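Local coordinates for protein packaging enzyme P4 (Pseudomonas phage phi13, PDB 4BLP) that probably hydrolyses nucleoside triphosphates as a hexameric RecA-like packaging motor that drives viral RNA into the procapsid, at residues D[210-215]-D[251-256]; D[168-173]-D[186-191]; D[147-152]-D[279-284]; D[172-177]-D[215-220]; D[199-204]-D[247-252]. One frame throughout, in Å; residues are numbered along the deposited sequence.

Interaction 1 of 5, residues D[210-215]-D[251-256]; sequences VVIDSF and VLLVAA
Strands 210-213 and 252-256 run parallel, their axes 27° apart and 4.5 Å at closest approach, with Val211 opposite Val254 and Ile212 opposite Ala255. The amide of Ile212 bonds to Val254 O, Ile212 O takes the amide of Ala256, and Val210 O receives only a weak bond from Val254 N. At the splayed start a water bridges the strands, accepting from Val210 N and donating to Leu252 O.

Beyond the strand the peptide before Ser214 is cis, and the chain turns so that Phe215 N reaches Ala256 O at 2.9 Å. The Phe215 ring then lies flat beneath the sheet: Ala255 CB sits 3.5 Å from the ring centroid, only 5° off the normal, a CH-pi contact in which the methyl is nearly equidistant from all six ring carbons. Val210 CG1 meets Leu253 CD2 at 3.7 Å, the two side chains lying side by side. On the other face Val211 CG2 packs against Val254 CB at 4.0 Å. Ser214 OG bonds to Glu176. These are two neighbouring parallel strands in the middle of the mixed sheet of a RecA-like P-loop NTPase, and Ala256 touches its probable Walker A loop.

Interaction 2 of 5, residues D[168-173]-D[186-191]; sequences PDVTIR and SSIAVA
Ser186 O is gripped by two donors, the amide of Thr171 at 3.0 Å and a water that also bonds to Thr171 OG1. The hydroxyl of the same serine donates to Asp169 O, with OG 2.7 Å from that oxygen and lying in the carbonyl plane. A trans first torsion (chi1 177°) swings OG across to Asp169, and Ser186 fastens the start of the strand pair by both its backbone and its side chain. Asp169 itself turns its carboxylate to the amide of Arg209.

From here strands 170-173 and 187-189 run parallel at 18°. Ile188 N bonds to Thr171 O, Ile188 O takes Arg173 N at 2.9 Å, and Arg173 O receives Val190 N, continuing the ladder to Val190. The two strands and the short helix 181-184 between them form a beta-alpha-beta unit at one end of the mixed sheet, with 187-189 as its outermost strand within the chain.

On the face carrying Ile172 and Ile188, Val170 CG2 meets Ile188 CD1 at 4.0 Å. Farther along, Ile172 CG2 and Val190 CG2 approach to 3.6 Å, the two branches meeting at a slant; helix 193-205 covers this side through Leu203, Ala200 and Met196. Phe181 of helix 181-184 packs on the face of Thr171, Ser187 and Arg173. Arg173 passes over Ser187, its CG 4.2 Å from Ser187 CB, before bends at its second and third torsions carry the guanidinium away to salt bridges with Asp182 and Asp213. Pro129 of a second subunit packs against Arg173 and Ala189.

Interaction 3 of 5, residues D[147-152]-D[279-284]; sequences GLHVVV and GMTVVN
His149 NE2 and Thr281 OG1 lie 2.7 Å apart in a hydrogen bond across two parallel strands of the RecA-like sheet, 147-152 and 279-284. Either atom could be the donor. The imidazole reaches there because its CG is anti to the backbone N (chi1 -174°), which lays the ring over the neighbouring strand. One face covers the peptide from Gly279 to Met280, with Gly279 C 3.6 Å above the ring plane, offset toward the rim. His149 ND1 lies 3.6 Å from Gly279 CA, where the glycine brings no side chain.

Five backbone hydrogen bonds lace the strands, from Gly279 N to Leu148 O through to Val283 N to Val152 O. Alongside Thr281, Val151 CG1 touches Val283 CG2 at 3.8 Å. On the opposite face Met280, extended to SD and bent at its third torsion, lies over two valines, its CG 3.9 Å from Val150 CG2.

In the second shell, His144 bonds to His149 ND1 and Gln291 to Thr281 OG1, holding the histidine-threonine pair from both ends, while Trp139 meets the imidazole edge-to-face. Helix 159-164, which begins within the probable Walker A motif, packs Trp162 on Val151, Thr281 and Val283. Helix 266-274 covers the other side, where Val152 CG2 lies 3.8 Å from Met280 CG.

Interaction 4 of 5, residues D[172-177]-D[215-220]; sequences IRWGEP and FRNLVF
Gly175 O accepts a direct hydrogen bond from Arg216 NH1 at 2.9 Å, nearly straight at 165° and within the guanidinium plane. Water adds two bridges: one joins Trp174 O to the amide of Asn217 in the first turn of the helix, the other joins Gly175 O to Asn217 OD1. The carbonyl of Gly175 is thus held by both an arginine and a water. Trp174 NE1 bonds to Ala191 O.

The charged contact is looser. Glu176 OE2 stands 4.0 Å from Arg216 NE, a long salt bridge with the carboxylate and guanidinium planes turned 31° apart; the same oxygen has a second partner in Ser214 OG, which in turn accepts from the amide of Arg216.

Among the apolar contacts, the Trp174 indole carries Asn217 CB over one face, 3.9 Å from the centroid of its six-membered ring. A trans first torsion (chi1 -176°) carries the indole across to the helix, and its CZ3 edge comes to 4.3 Å from Phe215 CD1.

The contact fastens residues 174-176 to helix 216-221, with helix 193-205 bordering Trp174 and helix 233-248 backing Phe215 and Leu218; a second subunit takes further bonds from Arg216 and Asn217.

Interaction 5 of 5, residues D[199-204]-D[247-252]; sequences VALLLA and AELGVL
Leu201 is the first residue of 199-204 to touch the other segment, and both its methyl branches do so. CD1 meets Leu249 CD1 at 3.8 Å, and CD2 lies equally close to Val251 CG2. The leucine crosses each partner at about a right angle. Its CG is anti to the carbonyl carbon (chi1 -66°), which, with an extended second torsion (176°), brings both methyls toward Leu249 and Val251.

One turn on, Ala204 presents its methyl straight at the other segment. CB sits 3.7 Å from Val251 CB and 4.0 Å from Val251 CG1, while Leu252 O also comes to 4.0 Å from the same methyl. The small side chain brings the helix close to the chain, with the CA atoms of Ala204 and Val251 only 5.8 Å apart. Val251 meets both helix residues, CG2 serving Leu201 and CB with CG1 serving Ala204.

The chain reaches this position by a Schellman motif: helix 233-248 ends, Gly250 adopts positive phi, and Gly250 N bonds back to Ala247 O. The side-chain contacts between the segments are apolar. They pack helix 193-205 against the turn that leads helix 233-248 into strand 252-257, a helix-to-strand connection of the alpha/beta core. Leu82 of helix 79-91 closes over Leu201 and Leu249, and Gly147 of strand 147-152 bonds to the backbone of Val251.

Interactions 1, 2 and 3 are successive parts of one mixed sheet, whose order 187-189, 170-173, 210-213, 252-257, 147-152, 279-284 places interaction 1 between the others. Its centre is about 9 Å from each, and those of interactions 2 and 3 are about 18 Å apart. Interaction 4 extends from the ends of strands 170-173 and 210-213, sharing Phe215 with interaction 1 and Ile172 and Arg173 with interaction 2, whereas interaction 5 packs helix 193-205 beside the sheet and shares Val251 and Leu252 with interaction 1. Along the chain, interaction 3 encloses all the others. Interactions 2 and 4 also touch a second subunit: the 187-189 end of the sheet and the adjoining loop face a neighbour in the hexamer.

Interaction 1 of 5, residues D[210-215]-D[251-256]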
# COMPACT_ATOMS: atom_id res chain seq x y z
N VAL D 210 37.95 -10.52 -5.24
CA VAL D 210 37.06 -10.37 -4.09
C VAL D 210 35.73 -11.05 -4.36
O VAL D 210 35.13 -10.90 -5.43
CB VAL D 210 36.89 -8.86 -3.68
CG1 VAL D 210 36.59 -7.96 -4.87
CG2 VAL D 210 35.84 -8.66 -2.59
N VAL D 211 35.26 -11.79 -3.36
CA VAL D 211 33.97 -12.49 -3.41
C VAL D 211 33.12 -11.91 -2.30
O VAL D 211 33.64 -11.67 -1.21
CB VAL D 211 34.20 -14.01 -3.23
CG1 VAL D 211 32.91 -14.73 -2.80
CG2 VAL D 211 34.84 -14.62 -4.50
N ILE D 212 31.83 -11.72 -2.55
CA ILE D 212 30.90 -11.21 -1.54
C ILE D 212 29.96 -12.32 -1.12
O ILE D 212 29.19 -12.83 -1.93
CB ILE D 212 30.12 -9.97 -2.02
CG1 ILE D 212 31.13 -8.85 -2.41
CG2 ILE D 212 29.17 -9.47 -0.92
CD1 ILE D 212 30.78 -8.18 -3.70
N ASP D 213 30.02 -12.65 0.18
CA ASP D 213 29.17 -13.65 0.81
C ASP D 213 28.33 -12.92 1.86
O ASP D 213 28.79 -12.77 2.98
CB ASP D 213 30.03 -14.76 1.44
CG ASP D 213 29.21 -15.86 2.07
OD1 ASP D 213 28.00 -15.94 1.77
OD2 ASP D 213 29.75 -16.58 2.94
N SER D 214 27.16 -12.39 1.48
CA SER D 214 26.49 -12.60 0.18
C SER D 214 25.59 -11.42 -0.15
O SER D 214 25.59 -10.41 0.58
CB SER D 214 25.62 -13.87 0.28
OG SER D 214 24.50 -13.61 1.12
N PHE D 215 24.76 -11.57 -1.20
CA PHE D 215 23.79 -10.53 -1.55
C PHE D 215 22.41 -10.85 -0.98
O PHE D 215 21.41 -10.28 -1.43
CB PHE D 215 23.75 -10.36 -3.10
CG PHE D 215 24.76 -9.41 -3.70
CD1 PHE D 215 25.79 -8.88 -2.93
CD2 PHE D 215 24.67 -9.03 -5.04
CE1 PHE D 215 26.73 -8.00 -3.50
CE2 PHE D 215 25.60 -8.12 -5.60
CZ PHE D 215 26.64 -7.62 -4.83
N VAL D 251 36.36 -2.92 -12.90
CA VAL D 251 36.59 -3.96 -11.91
C VAL D 251 35.62 -5.10 -12.11
O VAL D 251 34.58 -4.94 -12.77
CB VAL D 251 36.51 -3.42 -10.44
CG1 VAL D 251 37.59 -2.36 -10.19
CG2 VAL D 251 35.09 -2.90 -10.09
N LEU D 252 35.93 -6.24 -11.47
CA LEU D 252 35.02 -7.39 -11.46
C LEU D 252 34.74 -7.75 -10.01
O LEU D 252 35.68 -7.96 -9.23
CB LEU D 252 35.61 -8.60 -12.21
CG LEU D 252 34.78 -9.89 -12.10
CD1 LEU D 252 33.45 -9.75 -12.86
CD2 LEU D 252 35.55 -11.07 -12.73
N LEU D 253 33.46 -7.80 -9.64
CA LEU D 253 33.03 -8.26 -8.32
C LEU D 253 32.34 -9.60 -8.51
O LEU D 253 31.68 -9.80 -9.53
CB LEU D 253 32.05 -7.28 -7.61
CG LEU D 253 32.62 -5.91 -7.26
CD1 LEU D 253 31.61 -5.07 -6.47
CD2 LEU D 253 33.95 -6.02 -6.54
N VAL D 254 32.49 -10.50 -7.54
CA VAL D 254 31.85 -11.81 -7.56
C VAL D 254 30.93 -11.85 -6.36
O VAL D 254 31.36 -11.46 -5.27
CB VAL D 254 32.86 -12.98 -7.55
CG1 VAL D 254 32.12 -14.33 -7.56
CG2 VAL D 254 33.82 -12.86 -8.75
N ALA D 255 29.66 -12.24 -6.52
CA ALA D 255 28.78 -12.27 -5.35
C ALA D 255 27.89 -13.49 -5.34
O ALA D 255 27.36 -13.84 -6.39
CB ALA D 255 27.91 -11.02 -5.33
N ALA D 256 27.69 -14.11 -4.16
CA ALA D 256 26.74 -15.21 -3.99
C ALA D 256 25.33 -14.63 -3.85
O ALA D 256 25.13 -13.63 -3.15
CB ALA D 256 27.08 -16.05 -2.75
O HOH W 1 36.61 -10.02 -7.72

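Interaction 2 of 5, residues D[168-173]-D[186-191]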
# COMPACT_ATOMS: atom_id res chain seq x y z
N PRO D 168 39.68 -17.34 -3.82
CA PRO D 168 39.68 -15.87 -3.94
C PRO D 168 40.72 -15.27 -3.00
O PRO D 168 41.19 -15.96 -2.11
CB PRO D 168 38.26 -15.49 -3.48
CG PRO D 168 37.90 -16.56 -2.50
CD PRO D 168 38.52 -17.82 -3.04
N ASP D 169 41.07 -14.01 -3.17
CA ASP D 169 42.02 -13.39 -2.26
C ASP D 169 41.35 -12.96 -0.98
O ASP D 169 41.96 -13.03 0.08
CB ASP D 169 42.69 -12.17 -2.92
CG ASP D 169 43.53 -12.54 -4.13
OD1 ASP D 169 44.31 -13.52 -4.04
OD2 ASP D 169 43.39 -11.86 -5.17
N VAL D 170 40.09 -12.53 -1.07
CA VAL D 170 39.38 -12.00 0.09
C VAL D 170 37.90 -12.22 -0.10
O VAL D 170 37.40 -12.18 -1.23
CB VAL D 170 39.75 -10.49 0.29
CG1 VAL D 170 39.33 -9.66 -0.92
CG2 VAL D 170 39.14 -9.92 1.59
N THR D 171 37.21 -12.46 1.00
CA THR D 171 35.74 -12.60 1.01
C THR D 171 35.15 -11.53 1.89
O THR D 171 35.53 -11.39 3.06
CB THR D 171 35.34 -14.01 1.49
OG1 THR D 171 35.92 -15.01 0.63
CG2 THR D 171 33.80 -14.20 1.53
N ILE D 172 34.20 -10.78 1.34
CA ILE D 172 33.46 -9.79 2.12
C ILE D 172 32.27 -10.53 2.72
O ILE D 172 31.57 -11.25 2.00
CB ILE D 172 33.02 -8.61 1.25
CG1 ILE D 172 34.28 -7.81 0.85
CG2 ILE D 172 32.01 -7.69 2.03
CD1 ILE D 172 33.90 -6.78 -0.20
N ARG D 173 32.07 -10.39 4.03
CA ARG D 173 30.99 -11.11 4.72
C ARG D 173 29.91 -10.13 5.10
O ARG D 173 30.17 -9.19 5.87
CB ARG D 173 31.59 -11.86 5.94
CG ARG D 173 32.46 -13.05 5.43
CD ARG D 173 31.63 -14.33 5.24
NE ARG D 173 31.21 -14.77 6.57
CZ ARG D 173 30.17 -15.57 6.81
NH1 ARG D 173 29.45 -16.08 5.80
NH2 ARG D 173 29.82 -15.85 8.05
N SER D 186 40.72 -15.15 4.97
CA SER D 186 40.93 -13.80 4.50
C SER D 186 39.55 -13.18 4.27
O SER D 186 38.89 -13.46 3.26
CB SER D 186 41.74 -13.83 3.22
OG SER D 186 41.87 -12.50 2.74
N SER D 187 39.05 -12.47 5.27
CA SER D 187 37.69 -11.95 5.14
C SER D 187 37.55 -10.61 5.79
O SER D 187 38.33 -10.23 6.68
CB SER D 187 36.68 -12.93 5.74
OG SER D 187 36.85 -13.09 7.13
N ILE D 188 36.56 -9.85 5.32
CA ILE D 188 36.30 -8.55 5.89
C ILE D 188 34.79 -8.50 6.15
O ILE D 188 34.02 -8.68 5.22
CB ILE D 188 36.76 -7.42 4.96
CG1 ILE D 188 38.30 -7.49 4.68
CG2 ILE D 188 36.35 -6.06 5.57
CD1 ILE D 188 38.82 -6.55 3.73
N ALA D 189 34.39 -8.27 7.40
CA ALA D 189 32.98 -8.22 7.77
C ALA D 189 32.46 -6.79 7.55
O ALA D 189 33.12 -5.83 7.94
CB ALA D 189 32.82 -8.64 9.23
N VAL D 190 31.26 -6.66 6.98
CA VAL D 190 30.67 -5.32 6.72
C VAL D 190 29.24 -5.32 7.25
O VAL D 190 28.67 -6.40 7.46
CB VAL D 190 30.74 -4.89 5.23
CG1 VAL D 190 32.21 -4.78 4.76
CG2 VAL D 190 29.96 -5.87 4.35
N ALA D 191 28.66 -4.11 7.43
CA ALA D 191 27.33 -4.00 8.01
C ALA D 191 26.23 -3.65 7.00
O ALA D 191 25.20 -4.33 6.96
CB ALA D 191 27.34 -2.99 9.16
O HOH W 2 38.49 -15.51 1.43

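Interaction 3 of 5, residues D[147-152]-D[279-284]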
# COMPACT_ATOMS: atom_id res chain seq x y z
N GLY D 147 32.43 -5.95 -14.52
CA GLY D 147 31.02 -6.01 -14.14
C GLY D 147 30.87 -6.82 -12.87
O GLY D 147 31.75 -6.84 -12.02
N LEU D 148 29.73 -7.51 -12.77
CA LEU D 148 29.39 -8.34 -11.64
C LEU D 148 29.21 -9.75 -12.12
O LEU D 148 28.55 -9.95 -13.15
CB LEU D 148 28.07 -7.78 -11.04
CG LEU D 148 27.42 -8.56 -9.90
CD1 LEU D 148 28.36 -8.61 -8.64
CD2 LEU D 148 26.06 -7.92 -9.52
N HIS D 149 29.78 -10.72 -11.38
CA HIS D 149 29.58 -12.15 -11.66
C HIS D 149 28.79 -12.70 -10.49
O HIS D 149 29.26 -12.61 -9.36
CB HIS D 149 30.93 -12.91 -11.80
CG HIS D 149 30.75 -14.34 -12.22
ND1 HIS D 149 31.02 -14.74 -13.51
CD2 HIS D 149 30.27 -15.40 -11.52
CE1 HIS D 149 30.75 -16.04 -13.55
NE2 HIS D 149 30.28 -16.48 -12.38
N VAL D 150 27.62 -13.26 -10.72
CA VAL D 150 26.87 -13.77 -9.57
C VAL D 150 26.92 -15.29 -9.54
O VAL D 150 26.89 -15.95 -10.60
CB VAL D 150 25.41 -13.25 -9.53
CG1 VAL D 150 25.38 -11.73 -9.39
CG2 VAL D 150 24.64 -13.70 -10.76
N VAL D 151 26.97 -15.85 -8.34
CA VAL D 151 26.97 -17.29 -8.10
C VAL D 151 25.64 -17.58 -7.47
O VAL D 151 25.37 -17.11 -6.38
CB VAL D 151 28.18 -17.71 -7.22
CG1 VAL D 151 28.14 -19.22 -6.90
CG2 VAL D 151 29.49 -17.32 -7.91
N VAL D 152 24.79 -18.38 -8.17
CA VAL D 152 23.40 -18.58 -7.79
C VAL D 152 23.12 -20.01 -7.37
O VAL D 152 23.66 -20.94 -7.94
CB VAL D 152 22.47 -18.18 -8.99
CG1 VAL D 152 21.02 -18.15 -8.59
CG2 VAL D 152 22.85 -16.81 -9.56
N GLY D 279 28.29 -11.98 -15.72
CA GLY D 279 28.45 -13.42 -15.66
C GLY D 279 27.63 -14.07 -14.58
O GLY D 279 27.29 -13.43 -13.59
N MET D 280 27.30 -15.35 -14.76
CA MET D 280 26.51 -16.06 -13.77
C MET D 280 26.95 -17.51 -13.75
O MET D 280 27.11 -18.13 -14.80
CB MET D 280 25.00 -15.99 -14.14
CG MET D 280 24.13 -16.75 -13.15
SD MET D 280 22.37 -16.62 -13.53
CE MET D 280 22.21 -18.03 -14.67
N THR D 281 27.12 -18.07 -12.56
CA THR D 281 27.42 -19.49 -12.33
C THR D 281 26.32 -20.06 -11.46
O THR D 281 26.02 -19.48 -10.41
CB THR D 281 28.81 -19.69 -11.65
OG1 THR D 281 29.82 -19.12 -12.47
CG2 THR D 281 29.14 -21.18 -11.41
N VAL D 282 25.70 -21.15 -11.91
CA VAL D 282 24.69 -21.87 -11.11
C VAL D 282 25.42 -23.02 -10.43
O VAL D 282 26.12 -23.81 -11.10
CB VAL D 282 23.49 -22.40 -11.96
CG1 VAL D 282 22.52 -23.21 -11.09
CG2 VAL D 282 22.77 -21.24 -12.65
N VAL D 283 25.29 -23.10 -9.10
CA VAL D 283 25.96 -24.14 -8.32
C VAL D 283 24.93 -25.04 -7.62
O VAL D 283 23.92 -24.56 -7.11
CB VAL D 283 26.97 -23.50 -7.30
CG1 VAL D 283 27.43 -24.47 -6.22
CG2 VAL D 283 28.16 -22.87 -8.02
N ASN D 284 25.23 -26.31 -7.56
CA ASN D 284 24.45 -27.31 -6.81
C ASN D 284 25.43 -28.34 -6.33
O ASN D 284 26.32 -28.75 -7.09
CB ASN D 284 23.30 -27.92 -7.61
CG ASN D 284 22.38 -28.74 -6.75
OD1 ASN D 284 22.04 -28.36 -5.63
ND2 ASN D 284 21.97 -29.89 -7.24

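Interaction 4 of 5, residues D[172-177]-D[215-220]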
# COMPACT_ATOMS: atom_id res chain seq x y z
N ILE D 172 34.20 -10.78 1.34
CA ILE D 172 33.46 -9.79 2.12
C ILE D 172 32.27 -10.53 2.72
O ILE D 172 31.57 -11.25 2.00
CB ILE D 172 33.02 -8.61 1.25
CG1 ILE D 172 34.28 -7.81 0.85
CG2 ILE D 172 32.01 -7.69 2.03
CD1 ILE D 172 33.90 -6.78 -0.20
N ARG D 173 32.07 -10.39 4.03
CA ARG D 173 30.99 -11.11 4.72
C ARG D 173 29.91 -10.13 5.10
O ARG D 173 30.17 -9.19 5.87
CB ARG D 173 31.59 -11.86 5.94
CG ARG D 173 32.46 -13.05 5.43
CD ARG D 173 31.63 -14.33 5.24
NE ARG D 173 31.21 -14.77 6.57
CZ ARG D 173 30.17 -15.57 6.81
NH1 ARG D 173 29.45 -16.08 5.80
NH2 ARG D 173 29.82 -15.85 8.05
N TRP D 174 28.73 -10.28 4.50
CA TRP D 174 27.61 -9.36 4.69
C TRP D 174 26.30 -10.08 4.84
O TRP D 174 25.93 -10.89 3.97
CB TRP D 174 27.53 -8.41 3.46
CG TRP D 174 26.46 -7.34 3.57
CD1 TRP D 174 26.14 -6.61 4.69
CD2 TRP D 174 25.56 -6.91 2.53
NE1 TRP D 174 25.08 -5.77 4.41
CE2 TRP D 174 24.70 -5.93 3.10
CE3 TRP D 174 25.37 -7.28 1.17
CZ2 TRP D 174 23.71 -5.26 2.34
CZ3 TRP D 174 24.40 -6.61 0.42
CH2 TRP D 174 23.58 -5.63 1.00
N GLY D 175 25.59 -9.77 5.92
CA GLY D 175 24.23 -10.26 6.17
C GLY D 175 24.12 -11.77 6.37
O GLY D 175 23.05 -12.35 6.17
N GLU D 176 25.21 -12.39 6.79
CA GLU D 176 25.28 -13.83 7.04
C GLU D 176 25.62 -14.08 8.52
O GLU D 176 26.29 -13.25 9.11
CB GLU D 176 26.39 -14.45 6.17
CG GLU D 176 26.09 -14.40 4.69
CD GLU D 176 25.05 -15.41 4.23
OE1 GLU D 176 24.68 -16.30 5.02
OE2 GLU D 176 24.57 -15.27 3.08
N PRO D 177 25.20 -15.21 9.13
CA PRO D 177 25.54 -15.45 10.56
C PRO D 177 27.04 -15.73 10.72
O PRO D 177 27.62 -16.41 9.87
CB PRO D 177 24.73 -16.72 10.91
CG PRO D 177 24.50 -17.40 9.57
CD PRO D 177 24.34 -16.29 8.59
N PHE D 215 24.76 -11.57 -1.20
CA PHE D 215 23.79 -10.53 -1.55
C PHE D 215 22.41 -10.85 -0.98
O PHE D 215 21.41 -10.28 -1.43
CB PHE D 215 23.75 -10.36 -3.10
CG PHE D 215 24.76 -9.41 -3.70
CD1 PHE D 215 25.79 -8.88 -2.93
CD2 PHE D 215 24.67 -9.03 -5.04
CE1 PHE D 215 26.73 -8.00 -3.50
CE2 PHE D 215 25.60 -8.12 -5.60
CZ PHE D 215 26.64 -7.62 -4.83
N ARG D 216 22.33 -11.71 0.05
CA ARG D 216 21.01 -12.02 0.61
C ARG D 216 20.24 -10.73 1.07
O ARG D 216 19.03 -10.66 0.86
CB ARG D 216 21.08 -13.08 1.70
CG ARG D 216 21.63 -12.69 3.02
CD ARG D 216 21.94 -13.99 3.77
NE ARG D 216 20.77 -14.78 4.14
CZ ARG D 216 20.32 -14.90 5.38
NH1 ARG D 216 20.93 -14.27 6.38
NH2 ARG D 216 19.27 -15.67 5.65
N ASN D 217 20.92 -9.69 1.65
CA ASN D 217 20.16 -8.49 2.05
C ASN D 217 19.63 -7.71 0.84
O ASN D 217 18.63 -7.01 0.98
CB ASN D 217 21.02 -7.58 2.92
CG ASN D 217 20.74 -7.83 4.37
OD1 ASN D 217 20.21 -8.87 4.74
ND2 ASN D 217 20.99 -6.83 5.21
N LEU D 218 20.29 -7.84 -0.34
CA LEU D 218 19.77 -7.23 -1.56
C LEU D 218 18.50 -7.97 -1.99
O LEU D 218 17.47 -7.35 -2.30
CB LEU D 218 20.86 -7.29 -2.66
CG LEU D 218 20.67 -6.34 -3.81
CD1 LEU D 218 20.98 -4.87 -3.35
CD2 LEU D 218 21.58 -6.77 -5.01
N VAL D 219 18.54 -9.32 -1.97
CA VAL D 219 17.34 -10.11 -2.29
C VAL D 219 16.21 -9.77 -1.34
O VAL D 219 15.06 -9.59 -1.75
CB VAL D 219 17.64 -11.63 -2.25
CG1 VAL D 219 16.35 -12.47 -2.43
CG2 VAL D 219 18.69 -11.99 -3.29
N PHE D 220 16.51 -9.71 -0.04
CA PHE D 220 15.48 -9.44 0.95
C PHE D 220 14.97 -8.00 0.93
O PHE D 220 13.79 -7.77 1.17
CB PHE D 220 16.02 -9.77 2.36
CG PHE D 220 16.40 -11.21 2.64
CD1 PHE D 220 15.96 -12.24 1.81
CD2 PHE D 220 17.20 -11.54 3.72
CE1 PHE D 220 16.31 -13.57 2.08
CE2 PHE D 220 17.55 -12.86 3.99
CZ PHE D 220 17.07 -13.87 3.19
O HOH W 3 23.55 -9.82 2.53
O HOH W 4 20.61 -10.81 6.49

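Interaction 5 of 5, residues D[199-204]-D[247-252]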
# COMPACT_ATOMS: atom_id res chain seq x y z
N VAL D 199 33.87 -1.28 0.19
CA VAL D 199 34.95 -2.23 0.51
C VAL D 199 35.23 -3.11 -0.72
O VAL D 199 36.39 -3.34 -1.07
CB VAL D 199 34.60 -3.06 1.78
CG1 VAL D 199 35.57 -4.23 1.98
CG2 VAL D 199 34.64 -2.15 3.00
N ALA D 200 34.17 -3.60 -1.37
CA ALA D 200 34.32 -4.42 -2.59
C ALA D 200 35.04 -3.67 -3.69
O ALA D 200 35.98 -4.21 -4.30
CB ALA D 200 32.94 -4.88 -3.09
N LEU D 201 34.60 -2.43 -3.98
CA LEU D 201 35.24 -1.63 -5.05
C LEU D 201 36.69 -1.31 -4.70
O LEU D 201 37.54 -1.32 -5.59
CB LEU D 201 34.45 -0.33 -5.29
CG LEU D 201 33.03 -0.58 -5.86
CD1 LEU D 201 32.27 0.75 -5.99
CD2 LEU D 201 33.15 -1.29 -7.27
N LEU D 202 36.98 -1.00 -3.42
CA LEU D 202 38.37 -0.72 -3.02
C LEU D 202 39.28 -1.94 -3.22
O LEU D 202 40.36 -1.82 -3.82
CB LEU D 202 38.41 -0.24 -1.56
CG LEU D 202 37.97 1.21 -1.36
CD1 LEU D 202 37.56 1.45 0.15
CD2 LEU D 202 39.09 2.16 -1.75
N LEU D 203 38.84 -3.10 -2.76
CA LEU D 203 39.61 -4.33 -2.90
C LEU D 203 39.80 -4.70 -4.38
O LEU D 203 40.90 -5.02 -4.78
CB LEU D 203 38.90 -5.47 -2.18
CG LEU D 203 39.02 -5.41 -0.65
CD1 LEU D 203 37.98 -6.29 -0.03
CD2 LEU D 203 40.48 -5.81 -0.17
N ALA D 204 38.74 -4.63 -5.19
CA ALA D 204 38.85 -4.98 -6.62
C ALA D 204 39.78 -3.99 -7.35
O ALA D 204 40.61 -4.40 -8.18
CB ALA D 204 37.46 -5.00 -7.25
N ALA D 247 31.57 -2.11 -14.23
CA ALA D 247 32.10 -2.01 -15.59
C ALA D 247 32.72 -0.62 -15.80
O ALA D 247 33.80 -0.52 -16.37
CB ALA D 247 31.00 -2.28 -16.62
N GLU D 248 32.02 0.45 -15.37
CA GLU D 248 32.53 1.83 -15.51
C GLU D 248 33.89 1.99 -14.79
O GLU D 248 34.78 2.71 -15.27
CB GLU D 248 31.49 2.82 -14.95
CG GLU D 248 31.97 4.27 -14.91
CD GLU D 248 32.30 4.89 -16.25
OE1 GLU D 248 31.83 4.39 -17.29
OE2 GLU D 248 33.01 5.92 -16.25
N LEU D 249 34.04 1.32 -13.64
CA LEU D 249 35.25 1.43 -12.80
C LEU D 249 36.33 0.39 -13.20
O LEU D 249 37.40 0.37 -12.59
CB LEU D 249 34.84 1.27 -11.32
CG LEU D 249 33.81 2.33 -10.82
CD1 LEU D 249 33.32 2.01 -9.43
CD2 LEU D 249 34.42 3.76 -10.88
N GLY D 250 36.03 -0.42 -14.21
CA GLY D 250 36.96 -1.43 -14.74
C GLY D 250 37.30 -2.54 -13.75
O GLY D 250 38.40 -3.09 -13.79
N VAL D 251 36.36 -2.92 -12.90
CA VAL D 251 36.59 -3.96 -11.91
C VAL D 251 35.62 -5.10 -12.11
O VAL D 251 34.58 -4.94 -12.77
CB VAL D 251 36.51 -3.42 -10.44
CG1 VAL D 251 37.59 -2.36 -10.19
CG2 VAL D 251 35.09 -2.90 -10.09
N LEU D 252 35.93 -6.24 -11.47
CA LEU D 252 35.02 -7.39 -11.46
C LEU D 252 34.74 -7.75 -10.01
O LEU D 252 35.68 -7.96 -9.23
CB LEU D 252 35.61 -8.60 -12.21
CG LEU D 252 34.78 -9.89 -12.10
CD1 LEU D 252 33.45 -9.75 -12.86
CD2 LEU D 252 35.55 -11.07 -12.73